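Local coordinates for protein glycerol kinase, putative (Plasmodium falciparum, PDB 2W41) that probably phosphorylates glycerol with ATP to give sn-glycerol 3-phosphate, as an FGGY-family kinase, and is seen here holding ADP, at residues B[269-274]-B[416-421]; B[276-281]-B[398-403]; B[292-297]-B[310-315]; B[436-441]-B[479-484]. All coordinates share one frame; numbering follows the deposited sequence.

Following the chain from the N terminus, strand 267-272 comes first and waits for strand 414-418; their pairing, contact 1, closes the longest loop. Within that loop, strand 276-281 turns back beside 267-272 and is later covered by helix 381-407 in contact 2. Further in still lies contact 3, the hairpin of 294-299 and 308-314, whose second strand hydrogen-bonds to 276-281. Contact 4 opens only after contact 1 has closed, pairing 439-442 with 476-480 at the far edge. No two loops cross. Contacts 1, 3 and 4 are pairings within one seven-stranded mixed sheet, and contact 2 packs a helix on it.

Contact 1. Residues B[269-274]-B[416-421]; sequences KCTYGT and RCDGGM. With ADP (adenosine-5'-diphosphate), chain N.
Y272 and C417 meet at the apolar centre: the sulfur SG of C417 lies in the ring plane at the edge of Y272, 3.8 Å from Y272 CE1, while SG of C270 sits over one ring face, offset toward the rim. M421 closes the other end, its CB 3.5 Å from CB of Y272. The backbone bonds of the parallel pair run past this cluster. Y272 N reaches D418 O at 2.7 Å in an almost straight bond (177°), and M421 N donates to Y272 O just past the last pair. G419, at a positive phi (97°), brings its backbone close against Y272 O as the strand gives way to the nucleotide loop. On the opposite face of the sheet D418 turns its carboxylate back over T271, OD2 lying 3.1 Å from T271 OG1, while K269 NZ binds both T271 OG1 and Q253. At the nucleotide end G420 N donates to ADP O1A (3.2 Å), and T274 OG1 holds ADP O3B at 2.6 Å; the turns after both strands thus contact the phosphates, consistent with the sugar kinase/Hsp70/actin superfamily. Helix 381-407 covers C270, Y272 and M421, with strands 276-281 and 439-442 flanking the pair.

Contact 2. Residues B[276-281]-B[398-403]; sequences VFLLIN and EIVDSL
L278 and I399 run antiparallel past each other, strand side chain against helix side chain, and bring their methyls together: CD2 of L278 lies 3.5 Å from CG2 of I399. The same CD2 serves two more helix residues. V400 lies roughly perpendicular to L278, its CG2 3.9 Å from L278 CD2. L403 CD1 stands a little further off, 4.2 Å from L278 CD2. One leucine methyl is thus held among three branched side chains from a single turn of helix, I399 and L403 being four residues apart on its inner face.

One step along the strand face, I280 runs at a slant to L403. With CD1 extended away from the main chain (chi2 178°), I280 reaches the helix by its tip, lying 3.6 Å from L403 CB and 3.7 Å from L403 CD1. The contact is wholly apolar, and all five side chains are buried. The alternation of the strand sends F277 and L279 to the other face, toward helix 252-259, while L403 also packs on L311 of the neighbouring strand and on L293 just before the hairpin. The short axes approach to 10.2 Å and diverge by just 20°, so the helix lies nearly along the strand. Such a long helix laid on a mixed sheet is the layered alpha/beta architecture of the actin-like ATPase domains, here in the C-terminal half of an FGGY kinase.

Contact 3. Residues B[292-297]-B[310-315]; sequences GLITTI and ALEGSI. With EDO (1,2-ethanediol), chain P.
E312 swings its CG anti to the backbone N (chi1 -160°) and then runs out extended, while I294 turns CG2 the same way, which helps the two side chains run together across a beta hairpin, strands 294-299 and 308-314. I294 CG2 comes within 3.6 Å of E312 OE1, so the isoleucine lines the flank of the carboxylate. The charge of E312 is met beyond the hairpin: R193 takes OE1 and R89 takes OE2 in salt bridges, which join this face to the N-terminal half of the chain.

I294 and E312 form a hydrogen-bonded antiparallel pair, and T296 with A310 forms the next. The straightest of the four bonds is T296 N to A310 O, 2.9 Å with 173° at the hydrogen; A310 N returns to T296 O. Beside this pair CG2 of T296 rests on CB of A310 at 3.8 Å. On the other face T295 and L311 make the non-hydrogen-bonded pair, and T295 sends its hydroxyl to V287 O. Past the second strand, I315 O accepts a hydrogen bond from O2 of 1,2-ethanediol (2.8 Å), a molecule probably from the crystallisation liquor.

Just before the first strand, L293 folds over the backbone of the second, its CB 3.3 Å from E312 O. G313 presents no side chain at this place, and L293 CD2 lies 3.6 Å from G313 CA.

Contact 4. Residues B[436-441]-B[479-484]; sequences NTKIEV and VFHSKM
An antiparallel edge pairing closes one border of the seven-stranded sheet of the C-terminal half: strand 439-442 takes up the outermost strand, 476-480. I439 and F480 are the hydrogen-bonded pair. I439 N donates to F480 O at 3.0 Å, and F480 N returns to I439 O at 2.7 Å.

Their side chains point to the same face and meet at a slant, CG2 of I439 lying 3.8 Å from CD2 of the F480 ring. With CG1 of I439 beside the main-chain nitrogen (chi1 -77°), CG2 is left anti to it and faces the phenylalanine. Helix 425-435 lies against the ring through M428 and Q429, and I439 also packs on C417 of the next strand inward.

The other face is more polar and more open. E440 and V479 run alongside each other, with E440 CG 4.0 Å from V479 CG2. The carboxylate of E440 is shared: OE1 makes a salt bridge with R416, and OE2 a weaker one with K438 NZ. K438 also lies alongside H481, K438 CG 4.1 Å from H481 CE1, with H481 itself exposed to solvent.

Further toward the helix, N436, the first residue past helix 425-435 and at a positive phi, turns back to S482, where N436 OD1 rests 3.7 Å from CB of the serine.

Contact 1. Residues B[269-274]-B[416-421]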
loop_
_atom_site.group_PDB
_atom_site.type_symbol
_atom_site.label_atom_id
_atom_site.label_comp_id
_atom_site.label_asym_id
_atom_site.label_seq_id
_atom_site.Cartn_x
_atom_site.Cartn_y
_atom_site.Cartn_z
ATOM N N LYS B 269 16.359 -16.946 21.586
ATOM C CA LYS B 269 15.242 -16.076 22.016
ATOM C C LYS B 269 14.974 -14.937 21.027
ATOM O O LYS B 269 15.896 -14.420 20.420
ATOM C CB LYS B 269 15.425 -15.537 23.442
ATOM C CG LYS B 269 16.477 -14.474 23.569
ATOM C CD LYS B 269 16.265 -13.603 24.805
ATOM C CE LYS B 269 15.362 -12.402 24.528
ATOM N NZ LYS B 269 15.896 -11.559 23.458
ATOM N N CYS B 270 13.706 -14.569 20.845
ATOM C CA CYS B 270 13.341 -13.405 20.026
ATOM C C CYS B 270 12.467 -12.461 20.810
ATOM O O CYS B 270 11.550 -12.921 21.471
ATOM C CB CYS B 270 12.621 -13.860 18.760
ATOM S SG CYS B 270 12.234 -12.575 17.576
ATOM N N THR B 271 12.758 -11.153 20.764
ATOM C CA THR B 271 11.867 -10.119 21.336
ATOM C C THR B 271 11.055 -9.492 20.218
ATOM O O THR B 271 11.628 -9.042 19.222
ATOM C CB THR B 271 12.652 -9.043 22.073
ATOM O OG1 THR B 271 13.332 -9.627 23.199
ATOM C CG2 THR B 271 11.747 -7.897 22.546
ATOM N N TYR B 272 9.723 -9.474 20.353
ATOM C CA TYR B 272 8.887 -8.784 19.385
ATOM C C TYR B 272 8.218 -7.567 19.979
ATOM O O TYR B 272 7.025 -7.586 20.286
ATOM C CB TYR B 272 7.784 -9.678 18.862
ATOM C CG TYR B 272 8.142 -10.908 18.079
ATOM C CD1 TYR B 272 8.395 -12.040 18.647
ATOM C CD2 TYR B 272 8.077 -10.942 16.773
ATOM C CE1 TYR B 272 8.650 -13.197 17.914
ATOM C CE2 TYR B 272 8.334 -12.056 16.066
ATOM C CZ TYR B 272 8.602 -13.194 16.624
ATOM O OH TYR B 272 8.852 -14.327 15.873
ATOM N N GLY B 273 8.992 -6.503 20.119
ATOM C CA GLY B 273 8.501 -5.201 20.543
ATOM C C GLY B 273 8.549 -4.199 19.400
ATOM O O GLY B 273 8.430 -4.568 18.224
ATOM N N THR B 274 8.666 -2.924 19.749
ATOM C CA THR B 274 9.032 -1.894 18.794
ATOM C C THR B 274 10.199 -2.397 17.916
ATOM O O THR B 274 10.109 -2.356 16.673
ATOM C CB THR B 274 9.356 -0.612 19.528
ATOM O OG1 THR B 274 8.178 -0.235 20.208
ATOM C CG2 THR B 274 9.695 0.505 18.581
ATOM N N ARG B 416 12.212 -18.951 22.254
ATOM C CA ARG B 416 11.541 -18.335 23.382
ATOM C C ARG B 416 11.298 -16.881 23.072
ATOM O O ARG B 416 12.234 -16.190 22.752
ATOM C CB ARG B 416 12.377 -18.462 24.687
ATOM C CG ARG B 416 12.838 -19.904 25.064
ATOM C CD ARG B 416 11.905 -20.657 26.021
ATOM N NE ARG B 416 11.612 -19.915 27.253
ATOM C CZ ARG B 416 10.632 -20.218 28.104
ATOM N NH1 ARG B 416 9.850 -21.247 27.855
ATOM N NH2 ARG B 416 10.433 -19.497 29.201
ATOM N N CYS B 417 10.049 -16.422 23.210
ATOM C CA CYS B 417 9.632 -15.116 22.697
ATOM C C CYS B 417 9.031 -14.255 23.761
ATOM O O CYS B 417 8.355 -14.737 24.684
ATOM C CB CYS B 417 8.634 -15.256 21.537
ATOM S SG CYS B 417 9.305 -16.163 20.136
ATOM N N ASP B 418 9.277 -12.964 23.639
ATOM C CA ASP B 418 8.659 -12.002 24.515
ATOM C C ASP B 418 8.319 -10.725 23.715
ATOM O O ASP B 418 8.511 -10.682 22.492
ATOM C CB ASP B 418 9.494 -11.784 25.794
ATOM C CG ASP B 418 10.994 -11.496 25.516
ATOM O OD1 ASP B 418 11.835 -12.430 25.323
ATOM O OD2 ASP B 418 11.350 -10.317 25.521
ATOM N N GLY B 419 7.743 -9.727 24.383
ATOM C CA GLY B 419 7.305 -8.487 23.765
ATOM C C GLY B 419 5.822 -8.531 23.452
ATOM O O GLY B 419 5.213 -9.596 23.395
ATOM N N GLY B 420 5.256 -7.367 23.198
ATOM C CA GLY B 420 3.839 -7.216 22.994
ATOM C C GLY B 420 3.230 -7.826 21.749
ATOM O O GLY B 420 2.031 -8.125 21.734
ATOM N N MET B 421 4.011 -8.027 20.704
ATOM C CA MET B 421 3.492 -8.755 19.535
ATOM C C MET B 421 3.195 -10.235 19.862
ATOM O O MET B 421 2.484 -10.900 19.100
ATOM C CB MET B 421 4.437 -8.652 18.327
ATOM C CG MET B 421 4.696 -7.241 17.822
ATOM S SD MET B 421 5.572 -7.219 16.251
ATOM C CE MET B 421 4.169 -7.485 15.184
HETATM P PB ADP N . 8.815 -1.891 23.403
HETATM O O1B ADP N . 8.874 -1.730 24.908
HETATM O O2B ADP N . 9.867 -2.830 22.792
HETATM O O3B ADP N . 8.734 -0.532 22.740
HETATM P PA ADP N . 6.519 -3.770 23.714
HETATM O O1A ADP N . 7.330 -5.036 23.842
HETATM O O2A ADP N . 5.764 -3.197 24.906
HETATM O O3A ADP N . 7.374 -2.563 23.024
HETATM O "O5'" ADP N . 5.431 -4.026 22.552
HETATM C "C5'" ADP N . 4.944 -2.935 21.789
HETATM C "C4'" ADP N . 5.018 -3.317 20.310
HETATM O "O4'" ADP N . 4.106 -4.382 20.040
HETATM C "C3'" ADP N . 4.549 -2.186 19.422
HETATM O "O3'" ADP N . 5.194 -2.375 18.165
HETATM C "C2'" ADP N . 3.077 -2.471 19.243
HETATM O "O2'" ADP N . 2.514 -1.780 18.123
HETATM C "C1'" ADP N . 3.101 -3.983 19.090
HETATM N N9 ADP N . 1.822 -4.704 19.375
HETATM C C8 ADP N . 1.101 -4.598 20.507
HETATM N N7 ADP N . 0.001 -5.394 20.482
HETATM C C5 ADP N . 0.005 -6.051 19.308
HETATM C C6 ADP N . -0.869 -7.048 18.644
HETATM N N6 ADP N . -1.971 -7.474 19.275
HETATM N N1 ADP N . -0.545 -7.495 17.402
HETATM C C2 ADP N . 0.557 -7.047 16.748
HETATM N N3 ADP N . 1.411 -6.145 17.296
HETATM C C4 ADP N . 1.204 -5.611 18.567
#

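Contact 2. Residues B[276-281]-B[398-403]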
loop_
_atom_site.group_PDB
_atom_site.type_symbol
_atom_site.label_atom_id
_atom_site.label_comp_id
_atom_site.label_asym_id
_atom_site.label_seq_id
_atom_site.Cartn_x
_atom_site.Cartn_y
_atom_site.Cartn_z
ATOM N N VAL B 276 12.434 -5.707 16.736
ATOM C CA VAL B 276 12.339 -7.159 16.586
ATOM C C VAL B 276 13.750 -7.672 16.338
ATOM O O VAL B 276 14.360 -7.373 15.305
ATOM C CB VAL B 276 11.382 -7.553 15.410
ATOM C CG1 VAL B 276 11.372 -9.079 15.176
ATOM C CG2 VAL B 276 9.947 -6.987 15.642
ATOM N N PHE B 277 14.290 -8.398 17.310
ATOM C CA PHE B 277 15.662 -8.893 17.230
ATOM C C PHE B 277 15.826 -10.275 17.908
ATOM O O PHE B 277 15.035 -10.686 18.740
ATOM C CB PHE B 277 16.619 -7.851 17.835
ATOM C CG PHE B 277 16.329 -7.553 19.274
ATOM C CD1 PHE B 277 15.484 -6.506 19.622
ATOM C CD2 PHE B 277 16.866 -8.353 20.272
ATOM C CE1 PHE B 277 15.190 -6.240 20.947
ATOM C CE2 PHE B 277 16.571 -8.106 21.590
ATOM C CZ PHE B 277 15.729 -7.038 21.935
ATOM N N LEU B 278 16.900 -10.965 17.588
ATOM C CA LEU B 278 17.033 -12.354 17.926
ATOM C C LEU B 278 18.442 -12.672 18.453
ATOM O O LEU B 278 19.435 -12.091 17.990
ATOM C CB LEU B 278 16.728 -13.098 16.643
ATOM C CG LEU B 278 17.234 -14.455 16.225
ATOM C CD1 LEU B 278 16.446 -15.532 16.921
ATOM C CD2 LEU B 278 16.966 -14.525 14.748
ATOM N N LEU B 279 18.528 -13.588 19.426
ATOM C CA LEU B 279 19.808 -14.160 19.825
ATOM C C LEU B 279 19.731 -15.680 19.771
ATOM O O LEU B 279 18.827 -16.249 20.360
ATOM C CB LEU B 279 20.233 -13.700 21.219
ATOM C CG LEU B 279 21.002 -12.380 21.352
ATOM C CD1 LEU B 279 20.114 -11.192 21.857
ATOM C CD2 LEU B 279 22.207 -12.553 22.250
ATOM N N ILE B 280 20.683 -16.319 19.068
ATOM C CA ILE B 280 20.843 -17.798 19.054
ATOM C C ILE B 280 22.100 -18.236 19.797
ATOM O O ILE B 280 23.203 -17.883 19.389
ATOM C CB ILE B 280 20.957 -18.406 17.613
ATOM C CG1 ILE B 280 19.777 -17.998 16.720
ATOM C CG2 ILE B 280 21.000 -19.942 17.699
ATOM C CD1 ILE B 280 19.842 -18.530 15.226
ATOM N N ASN B 281 21.928 -19.012 20.862
ATOM C CA ASN B 281 23.042 -19.633 21.579
ATOM C C ASN B 281 23.871 -20.646 20.715
ATOM O O ASN B 281 23.334 -21.634 20.173
ATOM C CB ASN B 281 22.501 -20.256 22.871
ATOM C CG ASN B 281 23.580 -20.902 23.730
ATOM O OD1 ASN B 281 24.539 -21.499 23.216
ATOM N ND2 ASN B 281 23.411 -20.812 25.044
ATOM N N GLU B 398 14.522 -15.157 7.198
ATOM C CA GLU B 398 15.794 -14.965 6.492
ATOM C C GLU B 398 16.981 -14.905 7.414
ATOM O O GLU B 398 18.050 -15.416 7.089
ATOM C CB GLU B 398 15.757 -13.695 5.666
ATOM C CG GLU B 398 14.756 -13.772 4.511
ATOM C CD GLU B 398 15.126 -12.890 3.383
ATOM O OE1 GLU B 398 16.326 -12.683 3.161
ATOM O OE2 GLU B 398 14.231 -12.382 2.706
ATOM N N ILE B 399 16.811 -14.279 8.556
ATOM C CA ILE B 399 17.865 -14.194 9.548
ATOM C C ILE B 399 18.111 -15.524 10.197
ATOM O O ILE B 399 19.255 -15.964 10.214
ATOM C CB ILE B 399 17.632 -13.012 10.550
ATOM C CG1 ILE B 399 18.057 -11.732 9.811
ATOM C CG2 ILE B 399 18.432 -13.206 11.822
ATOM C CD1 ILE B 399 17.631 -10.476 10.409
ATOM N N VAL B 400 17.053 -16.193 10.666
ATOM C CA VAL B 400 17.189 -17.554 11.174
ATOM C C VAL B 400 17.828 -18.461 10.167
ATOM O O VAL B 400 18.727 -19.178 10.499
ATOM C CB VAL B 400 15.861 -18.173 11.607
ATOM C CG1 VAL B 400 16.046 -19.659 11.909
ATOM C CG2 VAL B 400 15.297 -17.445 12.844
ATOM N N ASP B 401 17.380 -18.431 8.917
ATOM C CA ASP B 401 17.954 -19.328 7.911
ATOM C C ASP B 401 19.429 -19.009 7.605
ATOM O O ASP B 401 20.210 -19.902 7.307
ATOM C CB ASP B 401 17.081 -19.433 6.668
ATOM C CG ASP B 401 17.750 -20.253 5.545
ATOM O OD1 ASP B 401 17.949 -21.499 5.699
ATOM O OD2 ASP B 401 18.078 -19.647 4.493
ATOM N N SER B 402 19.820 -17.746 7.779
ATOM C CA SER B 402 21.212 -17.356 7.666
ATOM C C SER B 402 22.033 -17.896 8.827
ATOM O O SER B 402 23.004 -18.595 8.638
ATOM C CB SER B 402 21.347 -15.831 7.573
ATOM O OG SER B 402 22.711 -15.429 7.343
ATOM N N LEU B 403 21.652 -17.539 10.039
ATOM C CA LEU B 403 22.390 -17.918 11.214
ATOM C C LEU B 403 22.529 -19.458 11.321
ATOM O O LEU B 403 23.662 -19.963 11.511
ATOM C CB LEU B 403 21.752 -17.262 12.456
ATOM C CG LEU B 403 21.657 -15.706 12.563
ATOM C CD1 LEU B 403 20.967 -15.242 13.837
ATOM C CD2 LEU B 403 23.025 -15.023 12.509
#

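Contact 3. Residues B[292-297]-B[310-315]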
loop_
_atom_site.group_PDB
_atom_site.type_symbol
_atom_site.label_atom_id
_atom_site.label_comp_id
_atom_site.label_asym_id
_atom_site.label_seq_id
_atom_site.Cartn_x
_atom_site.Cartn_y
_atom_site.Cartn_z
ATOM N N GLY B 292 26.983 -10.691 7.829
ATOM C CA GLY B 292 27.132 -9.477 8.624
ATOM C C GLY B 292 26.406 -9.399 9.953
ATOM O O GLY B 292 26.262 -8.306 10.494
ATOM N N LEU B 293 25.956 -10.528 10.497
ATOM C CA LEU B 293 25.376 -10.534 11.850
ATOM C C LEU B 293 26.456 -10.583 12.949
ATOM O O LEU B 293 27.631 -10.828 12.677
ATOM C CB LEU B 293 24.299 -11.616 11.983
ATOM C CG LEU B 293 23.149 -11.344 10.946
ATOM C CD1 LEU B 293 22.401 -12.573 10.547
ATOM C CD2 LEU B 293 22.149 -10.207 11.329
ATOM N N ILE B 294 26.071 -10.305 14.179
ATOM C CA ILE B 294 27.026 -10.113 15.256
ATOM C C ILE B 294 27.310 -11.410 16.047
ATOM O O ILE B 294 26.388 -12.087 16.464
ATOM C CB ILE B 294 26.540 -8.954 16.191
ATOM C CG1 ILE B 294 26.666 -7.603 15.472
ATOM C CG2 ILE B 294 27.330 -8.914 17.466
ATOM C CD1 ILE B 294 25.966 -6.489 16.128
ATOM N N THR B 295 28.595 -11.731 16.208
ATOM C CA THR B 295 29.134 -12.781 17.099
ATOM C C THR B 295 29.321 -12.167 18.488
ATOM O O THR B 295 30.074 -11.196 18.656
ATOM C CB THR B 295 30.513 -13.341 16.528
ATOM O OG1 THR B 295 30.280 -13.933 15.254
ATOM C CG2 THR B 295 31.158 -14.382 17.408
ATOM N N THR B 296 28.614 -12.699 19.482
ATOM C CA THR B 296 28.764 -12.179 20.849
ATOM C C THR B 296 29.009 -13.273 21.927
ATOM O O THR B 296 29.013 -14.486 21.616
ATOM C CB THR B 296 27.575 -11.210 21.225
ATOM O OG1 THR B 296 27.851 -10.546 22.467
ATOM C CG2 THR B 296 26.201 -11.953 21.278
ATOM N N ILE B 297 29.228 -12.828 23.180
ATOM C CA ILE B 297 29.213 -13.710 24.373
ATOM C C ILE B 297 27.807 -13.772 24.966
ATOM O O ILE B 297 27.241 -12.746 25.334
ATOM C CB ILE B 297 30.148 -13.231 25.506
ATOM C CG1 ILE B 297 31.519 -12.907 24.962
ATOM C CG2 ILE B 297 30.283 -14.351 26.639
ATOM C CD1 ILE B 297 32.292 -14.174 24.603
ATOM N N ALA B 310 27.061 -16.570 21.215
ATOM C CA ALA B 310 25.780 -16.306 20.583
ATOM C C ALA B 310 25.901 -15.611 19.225
ATOM O O ALA B 310 26.931 -15.029 18.870
ATOM C CB ALA B 310 24.901 -15.507 21.503
ATOM N N LEU B 311 24.828 -15.694 18.464
ATOM C CA LEU B 311 24.682 -14.936 17.237
ATOM C C LEU B 311 23.435 -14.042 17.394
ATOM O O LEU B 311 22.415 -14.452 17.984
ATOM C CB LEU B 311 24.555 -15.877 16.042
ATOM C CG LEU B 311 25.813 -16.480 15.387
ATOM C CD1 LEU B 311 25.385 -17.550 14.351
ATOM C CD2 LEU B 311 26.758 -15.447 14.729
ATOM N N GLU B 312 23.544 -12.824 16.874
ATOM C CA GLU B 312 22.609 -11.720 17.097
ATOM C C GLU B 312 22.140 -11.144 15.766
ATOM O O GLU B 312 22.934 -10.919 14.870
ATOM C CB GLU B 312 23.335 -10.636 17.903
ATOM C CG GLU B 312 22.494 -9.616 18.671
ATOM C CD GLU B 312 23.268 -9.095 19.883
ATOM O OE1 GLU B 312 24.449 -8.726 19.662
ATOM O OE2 GLU B 312 22.744 -9.072 21.052
ATOM N N GLY B 313 20.842 -10.897 15.635
ATOM C CA GLY B 313 20.292 -10.346 14.399
ATOM C C GLY B 313 19.149 -9.422 14.722
ATOM O O GLY B 313 18.404 -9.672 15.661
ATOM N N SER B 314 18.997 -8.353 13.949
ATOM C CA SER B 314 17.956 -7.335 14.212
ATOM C C SER B 314 17.237 -6.951 12.929
ATOM O O SER B 314 17.884 -6.839 11.870
ATOM C CB SER B 314 18.568 -6.099 14.858
ATOM O OG SER B 314 17.579 -5.116 15.036
ATOM N N ILE B 315 15.913 -6.795 12.986
ATOM C CA ILE B 315 15.189 -6.283 11.793
ATOM C C ILE B 315 14.706 -4.871 12.004
ATOM O O ILE B 315 13.718 -4.455 11.425
ATOM C CB ILE B 315 14.124 -7.247 11.178
ATOM C CG1 ILE B 315 12.937 -7.529 12.118
ATOM C CG2 ILE B 315 14.807 -8.568 10.753
ATOM C CD1 ILE B 315 11.683 -8.148 11.415
HETATM C C1 EDO P . 11.779 -1.093 9.090
HETATM O O1 EDO P . 12.619 -1.393 7.965
HETATM C C2 EDO P . 12.187 -1.913 10.297
HETATM O O2 EDO P . 11.529 -3.183 10.253
#

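Contact 4. Residues B[436-441]-B[479-484]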
loop_
_atom_site.group_PDB
_atom_site.type_symbol
_atom_site.label_atom_id
_atom_site.label_comp_id
_atom_site.label_asym_id
_atom_site.label_seq_id
_atom_site.Cartn_x
_atom_site.Cartn_y
_atom_site.Cartn_z
ATOM N N ASN B 436 9.707 -22.588 10.969
ATOM C CA ASN B 436 9.745 -24.034 11.266
ATOM C C ASN B 436 10.415 -24.200 12.603
ATOM O O ASN B 436 11.565 -24.670 12.703
ATOM C CB ASN B 436 10.494 -24.814 10.182
ATOM C CG ASN B 436 10.037 -26.248 10.072
ATOM O OD1 ASN B 436 9.143 -26.674 10.798
ATOM N ND2 ASN B 436 10.606 -26.991 9.119
ATOM N N THR B 437 9.724 -23.756 13.635
ATOM C CA THR B 437 10.298 -23.834 14.950
ATOM C C THR B 437 9.191 -23.860 15.991
ATOM O O THR B 437 8.067 -23.364 15.772
ATOM C CB THR B 437 11.282 -22.680 15.205
ATOM O OG1 THR B 437 12.053 -22.948 16.381
ATOM C CG2 THR B 437 10.547 -21.349 15.358
ATOM N N LYS B 438 9.512 -24.496 17.104
ATOM C CA LYS B 438 8.693 -24.477 18.268
ATOM C C LYS B 438 8.938 -23.093 18.835
ATOM O O LYS B 438 10.089 -22.622 18.920
ATOM C CB LYS B 438 9.198 -25.571 19.226
ATOM C CG LYS B 438 8.366 -25.895 20.461
ATOM C CD LYS B 438 9.361 -26.275 21.564
ATOM C CE LYS B 438 9.087 -27.553 22.373
ATOM N NZ LYS B 438 10.345 -27.766 23.199
ATOM N N ILE B 439 7.836 -22.443 19.171
ATOM C CA ILE B 439 7.797 -21.165 19.813
ATOM C C ILE B 439 7.140 -21.321 21.192
ATOM O O ILE B 439 6.036 -21.847 21.327
ATOM C CB ILE B 439 7.020 -20.109 18.923
ATOM C CG1 ILE B 439 7.911 -19.625 17.761
ATOM C CG2 ILE B 439 6.481 -18.913 19.790
ATOM C CD1 ILE B 439 7.283 -18.546 16.915
ATOM N N GLU B 440 7.832 -20.827 22.207
ATOM C CA GLU B 440 7.327 -20.750 23.583
ATOM C C GLU B 440 7.354 -19.285 23.965
ATOM O O GLU B 440 8.326 -18.593 23.684
ATOM C CB GLU B 440 8.205 -21.587 24.541
ATOM C CG GLU B 440 8.098 -23.073 24.289
ATOM C CD GLU B 440 9.139 -23.921 25.022
ATOM O OE1 GLU B 440 9.994 -23.361 25.721
ATOM O OE2 GLU B 440 9.109 -25.174 24.910
ATOM N N VAL B 441 6.259 -18.817 24.549
ATOM C CA VAL B 441 6.146 -17.519 25.180
ATOM C C VAL B 441 6.286 -17.786 26.701
ATOM O O VAL B 441 5.468 -18.521 27.284
ATOM C CB VAL B 441 4.744 -16.899 24.860
ATOM C CG1 VAL B 441 4.584 -15.619 25.428
ATOM C CG2 VAL B 441 4.643 -16.536 23.503
ATOM N N VAL B 479 2.411 -22.056 23.793
ATOM C CA VAL B 479 3.372 -22.904 23.060
ATOM C C VAL B 479 2.797 -23.136 21.664
ATOM O O VAL B 479 1.567 -23.310 21.499
ATOM C CB VAL B 479 3.663 -24.282 23.771
ATOM C CG1 VAL B 479 4.548 -25.199 22.897
ATOM C CG2 VAL B 479 4.358 -24.063 25.102
ATOM N N PHE B 480 3.692 -23.102 20.668
ATOM C CA PHE B 480 3.342 -23.202 19.228
ATOM C C PHE B 480 4.254 -24.186 18.533
ATOM O O PHE B 480 5.462 -24.198 18.782
ATOM C CB PHE B 480 3.438 -21.830 18.563
ATOM C CG PHE B 480 2.478 -20.832 19.115
ATOM C CD1 PHE B 480 1.216 -20.722 18.586
ATOM C CD2 PHE B 480 2.826 -20.035 20.184
ATOM C CE1 PHE B 480 0.300 -19.820 19.113
ATOM C CE2 PHE B 480 1.943 -19.150 20.731
ATOM C CZ PHE B 480 0.669 -19.021 20.204
ATOM N N HIS B 481 3.663 -25.018 17.675
ATOM C CA HIS B 481 4.398 -26.008 16.868
ATOM C C HIS B 481 4.004 -25.732 15.443
ATOM O O HIS B 481 2.899 -25.258 15.193
ATOM C CB HIS B 481 3.984 -27.454 17.239
ATOM C CG HIS B 481 4.138 -27.759 18.694
ATOM N ND1 HIS B 481 5.284 -28.326 19.218
ATOM C CD2 HIS B 481 3.319 -27.504 19.750
ATOM C CE1 HIS B 481 5.150 -28.423 20.533
ATOM N NE2 HIS B 481 3.970 -27.926 20.880
ATOM N N SER B 482 4.895 -26.028 14.512
ATOM C CA SER B 482 4.620 -25.774 13.106
ATOM C C SER B 482 3.467 -26.623 12.535
ATOM O O SER B 482 3.507 -27.870 12.603
ATOM C CB SER B 482 5.871 -26.008 12.285
ATOM O OG SER B 482 5.472 -26.242 10.954
ATOM N N LYS B 483 2.465 -25.934 11.965
ATOM C CA LYS B 483 1.314 -26.559 11.322
ATOM C C LYS B 483 1.342 -26.470 9.783
ATOM O O LYS B 483 0.348 -26.741 9.133
ATOM C CB LYS B 483 0.031 -25.949 11.834
ATOM C CG LYS B 483 -0.347 -26.269 13.236
ATOM C CD LYS B 483 -1.422 -25.287 13.610
ATOM C CE LYS B 483 -1.891 -25.468 15.035
ATOM N NZ LYS B 483 -2.855 -26.606 15.119
ATOM N N MET B 484 2.495 -26.148 9.203
ATOM C CA MET B 484 2.631 -25.941 7.758
ATOM C C MET B 484 3.569 -26.968 7.155
ATOM O O MET B 484 4.660 -27.209 7.668
ATOM C CB MET B 484 3.140 -24.510 7.487
ATOM C CG MET B 484 3.435 -24.135 6.028
ATOM S SD MET B 484 3.892 -22.394 5.777
ATOM C CE MET B 484 2.440 -21.496 6.264
#